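Local coordinates for rieske iron-sulfur protein soxF (Sulfolobus acidocaldarius, PDB 1JM1) that binds a [2Fe-2S] cluster in its soluble domain and probably passes electrons along the respiratory chain of this archaeon, at residues Arg12-Ile18 with Thr159-Val165; Ile78-Pro83 with Ile150-Tyr155. One frame throughout, in Å; residues are numbered along the deposited sequence. Where two conformers were deposited one is given.

In the fold
From the N terminus, the chain first lays down strand 13-17, an outer strand of a three-stranded antiparallel sheet, and runs on into helix 18-28. Strand 161-167 later pairs with it, and contact 1 closes a loop of 140 intervening residues. Contact 2 lies wholly within that loop: residues 78-83, leaving strand 77-79, meet strand 151-155, and the 66 residues between them include the cysteines and histidines of the [2Fe-2S] site. Strands 151-155 and 161-167 follow each other in the chain and are neighbours in the sheet, with Tyr163 N probably hydrogen-bonded to Asp154 O. Contact 1 thus adds the N-terminal strand to this sheet, whereas contact 2 packs the segment 78-83 against it.

Contact 1 (Arg12-Ile18 with Thr159-Val165); sequences RYKVANI and TGDIYAV
Tyr13 and Ala164 form a hydrogen-bonded antiparallel pair, with Tyr13 N 3.0 Å from Ala164 O and a second bond returning from Ala164 N to Tyr13 O. Past Lys14 the register slips by one residue: Ile162 O accepts from Val15 N, whereas Ile162 N donates to Ala16 O. Ile18 N continues the backbone bonding to Gly160 O (2.8 Å). Among the charged groups, the Arg12 guanidinium lies flat over one face of the Tyr163 ring in a cation-pi stack, centres 4.1 Å apart and planes at 21°. An extended chain with CG anti to the backbone N (chi1 177°) brings NH2 to 3.4 Å from Tyr163 CD1, while NH1 is salt-bridged to Asp154. Lys14 NZ forms a salt bridge with Asp161 OD2 at 3.2 Å, whose hydrogen bond is weak. The amide of Asn17 donates twice through ND2, to Asp161 OD1 (2.8 Å) and to Thr159 O (3.0 Å). Both acceptors lie near the amide plane, but the donor approaches OD1 from above the carboxylate plane. Asn17 OD1 bonds to Gln19 N, capping helix 18-28. With Val15 and Ala16 both facing Ile162, the antiparallel pairing contains a classic beta bulge, on an outer strand leading straight into an N-capped helix.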
loop_
_atom_site.group_PDB
_atom_site.type_symbol
_atom_site.label_atom_id
_atom_site.label_comp_id
_atom_site.label_asym_id
_atom_site.label_seq_id
_atom_site.Cartn_x
_atom_site.Cartn_y
_atom_site.Cartn_z
ATOM N N ARG A 12 -6.879 -11.119 -9.542
ATOM C CA ARG A 12 -5.540 -11.537 -9.161
ATOM C C ARG A 12 -4.599 -10.929 -10.199
ATOM O O ARG A 12 -4.615 -11.300 -11.355
ATOM C CB ARG A 12 -5.493 -13.057 -9.129
ATOM C CG ARG A 12 -4.120 -13.666 -8.803
ATOM C CD ARG A 12 -4.269 -15.185 -8.702
ATOM N NE ARG A 12 -2.988 -15.837 -8.433
ATOM C CZ ARG A 12 -2.523 -16.021 -7.217
ATOM N NH1 ARG A 12 -3.147 -15.631 -6.102
ATOM N NH2 ARG A 12 -1.332 -16.633 -7.102
ATOM N N TYR A 13 -3.766 -9.971 -9.790
ATOM C CA TYR A 13 -2.894 -9.193 -10.646
ATOM C C TYR A 13 -1.456 -9.391 -10.256
ATOM O O TYR A 13 -1.094 -9.171 -9.108
ATOM C CB TYR A 13 -3.248 -7.673 -10.531
ATOM C CG TYR A 13 -2.240 -6.729 -11.115
ATOM C CD1 TYR A 13 -2.128 -6.743 -12.520
ATOM C CD2 TYR A 13 -1.387 -5.888 -10.382
ATOM C CE1 TYR A 13 -1.199 -5.895 -13.114
ATOM C CE2 TYR A 13 -0.441 -5.078 -10.986
ATOM C CZ TYR A 13 -0.376 -5.079 -12.341
ATOM O OH TYR A 13 0.618 -4.269 -12.947
ATOM N N LYS A 14 -0.576 -9.749 -11.195
ATOM C CA LYS A 14 0.827 -9.877 -10.906
ATOM C C LYS A 14 1.492 -8.523 -10.794
ATOM O O LYS A 14 1.530 -7.744 -11.765
ATOM C CB LYS A 14 1.501 -10.669 -12.057
ATOM C CG LYS A 14 2.953 -11.000 -11.689
ATOM C CD LYS A 14 3.693 -11.653 -12.879
ATOM C CE LYS A 14 3.001 -12.889 -13.431
ATOM N NZ LYS A 14 3.875 -13.579 -14.415
ATOM N N VAL A 15 2.025 -8.213 -9.657
ATOM C CA VAL A 15 2.710 -6.942 -9.407
ATOM C C VAL A 15 4.135 -6.995 -9.927
ATOM O O VAL A 15 4.596 -6.127 -10.659
ATOM C CB VAL A 15 2.689 -6.570 -7.912
ATOM C CG1 VAL A 15 3.480 -5.265 -7.697
ATOM C CG2 VAL A 15 1.294 -6.398 -7.412
ATOM N N ALA A 16 4.885 -8.017 -9.484
ATOM C CA ALA A 16 6.305 -8.141 -9.763
ATOM C C ALA A 16 6.756 -9.514 -9.286
ATOM O O ALA A 16 6.107 -10.118 -8.443
ATOM C CB ALA A 16 7.136 -7.097 -9.017
ATOM N N ASN A 17 7.902 -9.977 -9.781
ATOM C CA ASN A 17 8.558 -11.117 -9.186
ATOM C C ASN A 17 9.388 -10.661 -8.008
ATOM O O ASN A 17 9.935 -9.549 -8.018
ATOM C CB ASN A 17 9.443 -11.786 -10.273
ATOM C CG ASN A 17 9.980 -13.124 -9.788
ATOM O OD1 ASN A 17 11.038 -13.185 -9.157
ATOM N ND2 ASN A 17 9.242 -14.173 -10.087
ATOM N N ILE A 18 9.544 -11.531 -7.012
ATOM C CA ILE A 18 10.419 -11.202 -5.872
ATOM C C ILE A 18 11.788 -10.772 -6.306
ATOM O O ILE A 18 12.387 -9.912 -5.679
ATOM C CB ILE A 18 10.485 -12.433 -4.913
ATOM C CG1 ILE A 18 11.248 -12.129 -3.636
ATOM C CG2 ILE A 18 11.095 -13.664 -5.558
ATOM C CD1 ILE A 18 10.534 -11.088 -2.756
ATOM N N THR A 159 6.784 -19.809 -8.269
ATOM C CA THR A 159 7.283 -18.946 -9.338
ATOM C C THR A 159 8.024 -17.741 -8.834
ATOM O O THR A 159 8.747 -17.100 -9.606
ATOM C CB THR A 159 6.159 -18.467 -10.260
ATOM O OG1 THR A 159 5.297 -17.662 -9.427
ATOM C CG2 THR A 159 5.372 -19.640 -10.848
ATOM N N GLY A 160 7.816 -17.360 -7.571
ATOM C CA GLY A 160 8.367 -16.121 -7.042
ATOM C C GLY A 160 7.504 -14.896 -7.340
ATOM O O GLY A 160 7.887 -13.791 -6.933
ATOM N N ASP A 161 6.386 -15.030 -8.027
ATOM C CA ASP A 161 5.573 -13.880 -8.374
ATOM C C ASP A 161 4.721 -13.450 -7.210
ATOM O O ASP A 161 4.138 -14.240 -6.459
ATOM C CB ASP A 161 4.730 -14.222 -9.585
ATOM C CG ASP A 161 5.561 -14.284 -10.883
ATOM O OD1 ASP A 161 6.597 -13.639 -10.979
ATOM O OD2 ASP A 161 5.085 -15.029 -11.771
ATOM N N ILE A 162 4.641 -12.124 -7.061
ATOM C CA ILE A 162 3.808 -11.442 -6.055
ATOM C C ILE A 162 2.566 -10.897 -6.715
ATOM O O ILE A 162 2.679 -10.119 -7.682
ATOM C CB ILE A 162 4.602 -10.277 -5.404
ATOM C CG1 ILE A 162 5.875 -10.773 -4.729
ATOM C CG2 ILE A 162 3.724 -9.502 -4.444
ATOM C CD1 ILE A 162 6.916 -9.685 -4.487
ATOM N N TYR A 163 1.414 -11.300 -6.218
ATOM C CA TYR A 163 0.126 -10.896 -6.755
ATOM C C TYR A 163 -0.606 -9.979 -5.759
ATOM O O TYR A 163 -0.567 -10.219 -4.543
ATOM C CB TYR A 163 -0.764 -12.122 -6.988
ATOM C CG TYR A 163 -0.269 -12.995 -8.125
ATOM C CD1 TYR A 163 0.687 -13.970 -7.932
ATOM C CD2 TYR A 163 -0.705 -12.783 -9.424
ATOM C CE1 TYR A 163 1.119 -14.723 -8.985
ATOM C CE2 TYR A 163 -0.258 -13.532 -10.485
ATOM C CZ TYR A 163 0.687 -14.509 -10.280
ATOM O OH TYR A 163 1.095 -15.251 -11.328
ATOM N N ALA A 164 -1.317 -8.998 -6.294
ATOM C CA ALA A 164 -2.312 -8.255 -5.548
ATOM C C ALA A 164 -3.656 -8.956 -5.738
ATOM O O ALA A 164 -4.016 -9.296 -6.854
ATOM C CB ALA A 164 -2.382 -6.811 -6.056
ATOM N N VAL A 165 -4.353 -9.180 -4.627
ATOM C CA VAL A 165 -5.588 -9.998 -4.635
ATOM C C VAL A 165 -6.766 -9.359 -3.944
ATOM O O VAL A 165 -7.868 -9.918 -3.998
ATOM C CB VAL A 165 -5.311 -11.412 -4.080
ATOM C CG1 VAL A 165 -4.291 -12.121 -4.956
ATOM C CG2 VAL A 165 -4.890 -11.380 -2.613
#

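Contact 2 (Ile78-Pro83 with Ile150-Tyr155); sequences IKGVGP and IVILDY
The ring of Tyr155 offers a flat floor on which the backbone of Gly82 rests. Gly82 CA stands over the middle of one face, 3.7 Å from the centroid of the Tyr155 ring and 12° off its normal, a CH-pi contact. Having CG anti to the backbone N (chi1 171°) carries the Tyr155 ring along beneath the chain from Gly82 to Pro83. At the far end of the ring, the pyrrolidine of Pro83 lies nearly perpendicular to the Tyr155 side chain, its CD 3.9 Å from Tyr155 CZ. Ile18, at the start of helix 18-28, touches both of these side chains.

Val81 is a second bump, and it drops between Leu153 and Tyr155. Its CB meets Tyr155 CB at 3.8 Å, while its two methyls straddle the base of Leu153: Val81 CG2 reaches Leu153 CD1 (3.9 Å) and Val81 CG1 rests against Leu153 O (3.8 Å). The two segments run only 31° apart in direction, yet no direct hydrogen bond joins them. They come from chain on either side of the cluster-binding part of the Rieske fold, so the contact brings together two stretches that flank it in sequence.

Around Lys79 the two backbones are linked through water. Water 1 lies within hydrogen-bonding distance of Lys79 O (2.8 Å) and Leu153 O, and water 2 accepts from Leu153 N at 2.9 Å and may bond weakly to Lys79 O; the waters have more acceptors in reach than protons to give. Beyond the waters the packing turns apolar again: Ile78 and Ile150 run alongside one another, pointing opposite ways, with Ile78 CG1 3.9 Å from Ile150 CD1, and the CD1 methyl of Ile78 leans more loosely toward CG1 of Ile152.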
loop_
_atom_site.group_PDB
_atom_site.type_symbol
_atom_site.label_atom_id
_atom_site.label_comp_id
_atom_site.label_asym_id
_atom_site.label_seq_id
_atom_site.Cartn_x
_atom_site.Cartn_y
_atom_site.Cartn_z
ATOM N N ILE A 78 -2.511 -8.810 8.397
ATOM C CA ILE A 78 -1.919 -8.890 7.065
ATOM C C ILE A 78 -0.519 -9.453 7.222
ATOM O O ILE A 78 0.320 -8.847 7.909
ATOM C CB ILE A 78 -1.894 -7.525 6.385
ATOM C CG1 ILE A 78 -3.268 -6.892 6.285
ATOM C CG2 ILE A 78 -1.219 -7.646 4.988
ATOM C CD1 ILE A 78 -4.222 -7.597 5.610
ATOM N N LYS A 79 -0.282 -10.592 6.614
ATOM C CA LYS A 79 1.066 -11.181 6.665
ATOM C C LYS A 79 1.897 -10.628 5.539
ATOM O O LYS A 79 1.458 -10.507 4.386
ATOM C CB LYS A 79 0.978 -12.728 6.543
ATOM C CG LYS A 79 0.344 -13.345 7.883
ATOM C CD LYS A 79 0.503 -14.789 8.028
ATOM C CE LYS A 79 0.013 -15.298 9.389
ATOM N NZ LYS A 79 -1.272 -14.632 9.706
ATOM N N GLY A 80 3.150 -10.306 5.835
ATOM C CA GLY A 80 4.092 -9.935 4.819
ATOM C C GLY A 80 4.381 -11.136 3.925
ATOM O O GLY A 80 4.364 -12.287 4.391
ATOM N N VAL A 81 4.691 -10.880 2.663
ATOM C CA VAL A 81 4.874 -11.961 1.719
ATOM C C VAL A 81 6.315 -12.042 1.198
ATOM O O VAL A 81 7.145 -11.139 1.393
ATOM C CB VAL A 81 3.862 -11.881 0.538
ATOM C CG1 VAL A 81 2.441 -11.845 1.081
ATOM C CG2 VAL A 81 4.160 -10.712 -0.389
ATOM N N GLY A 82 6.564 -13.162 0.521
ATOM C CA GLY A 82 7.851 -13.492 -0.028
ATOM C C GLY A 82 8.686 -14.262 0.946
ATOM O O GLY A 82 8.291 -14.507 2.099
ATOM N N PRO A 83 9.899 -14.660 0.539
ATOM C CA PRO A 83 10.722 -15.568 1.381
ATOM C C PRO A 83 11.121 -14.965 2.711
ATOM O O PRO A 83 11.437 -15.752 3.597
ATOM C CB PRO A 83 11.960 -15.847 0.504
ATOM C CG PRO A 83 11.539 -15.486 -0.847
ATOM C CD PRO A 83 10.506 -14.443 -0.785
ATOM N N ILE A 150 -4.808 -1.057 2.819
ATOM C CA ILE A 150 -3.828 -2.085 2.518
ATOM C C ILE A 150 -4.278 -2.870 1.293
ATOM O O ILE A 150 -5.442 -3.244 1.176
ATOM C CB ILE A 150 -3.623 -3.033 3.729
ATOM C CG1 ILE A 150 -3.039 -2.243 4.889
ATOM C CG2 ILE A 150 -2.774 -4.238 3.372
ATOM C CD1 ILE A 150 -3.074 -2.993 6.227
ATOM N N VAL A 151 -3.324 -3.143 0.405
ATOM C CA VAL A 151 -3.509 -4.042 -0.712
ATOM C C VAL A 151 -3.020 -5.424 -0.252
ATOM O O VAL A 151 -1.854 -5.599 0.119
ATOM C CB VAL A 151 -2.744 -3.562 -1.946
ATOM C CG1 VAL A 151 -2.918 -4.582 -3.094
ATOM C CG2 VAL A 151 -3.220 -2.181 -2.366
ATOM N N ILE A 152 -3.936 -6.375 -0.259
ATOM C CA ILE A 152 -3.637 -7.751 0.173
ATOM C C ILE A 152 -2.838 -8.422 -0.941
ATOM O O ILE A 152 -3.216 -8.348 -2.113
ATOM C CB ILE A 152 -4.926 -8.481 0.519
ATOM C CG1 ILE A 152 -5.722 -7.673 1.554
ATOM C CG2 ILE A 152 -4.602 -9.911 0.974
ATOM C CD1 ILE A 152 -7.163 -8.161 1.541
ATOM N N LEU A 153 -1.720 -9.053 -0.558
ATOM C CA LEU A 153 -0.835 -9.719 -1.466
ATOM C C LEU A 153 -0.843 -11.206 -1.257
ATOM O O LEU A 153 -1.102 -11.712 -0.164
ATOM C CB LEU A 153 0.599 -9.193 -1.263
ATOM C CG LEU A 153 0.815 -7.696 -1.420
ATOM C CD1 LEU A 153 2.276 -7.356 -1.109
ATOM C CD2 LEU A 153 0.422 -7.214 -2.824
ATOM N N ASP A 154 -0.473 -11.918 -2.311
ATOM C CA ASP A 154 -0.272 -13.370 -2.306
ATOM C C ASP A 154 1.033 -13.639 -3.066
ATOM O O ASP A 154 1.161 -13.266 -4.249
ATOM C CB ASP A 154 -1.439 -14.073 -2.938
ATOM C CG ASP A 154 -1.372 -15.581 -2.895
ATOM O OD1 ASP A 154 -0.654 -16.117 -2.052
ATOM O OD2 ASP A 154 -2.145 -16.233 -3.625
ATOM N N TYR A 155 1.947 -14.368 -2.496
ATOM C CA TYR A 155 3.194 -14.767 -3.114
ATOM C C TYR A 155 3.057 -16.230 -3.568
ATOM O O TYR A 155 2.739 -17.105 -2.777
ATOM C CB TYR A 155 4.335 -14.594 -2.084
ATOM C CG TYR A 155 5.655 -15.161 -2.500
ATOM C CD1 TYR A 155 6.490 -14.521 -3.443
ATOM C CD2 TYR A 155 6.134 -16.311 -1.934
ATOM C CE1 TYR A 155 7.730 -15.047 -3.775
ATOM C CE2 TYR A 155 7.351 -16.840 -2.285
ATOM C CZ TYR A 155 8.123 -16.251 -3.232
ATOM O OH TYR A 155 9.341 -16.760 -3.666
HETATM O O HOH W 1 -0.469 -12.035 2.947
HETATM O O HOH W 2 -1.043 -9.854 2.160
#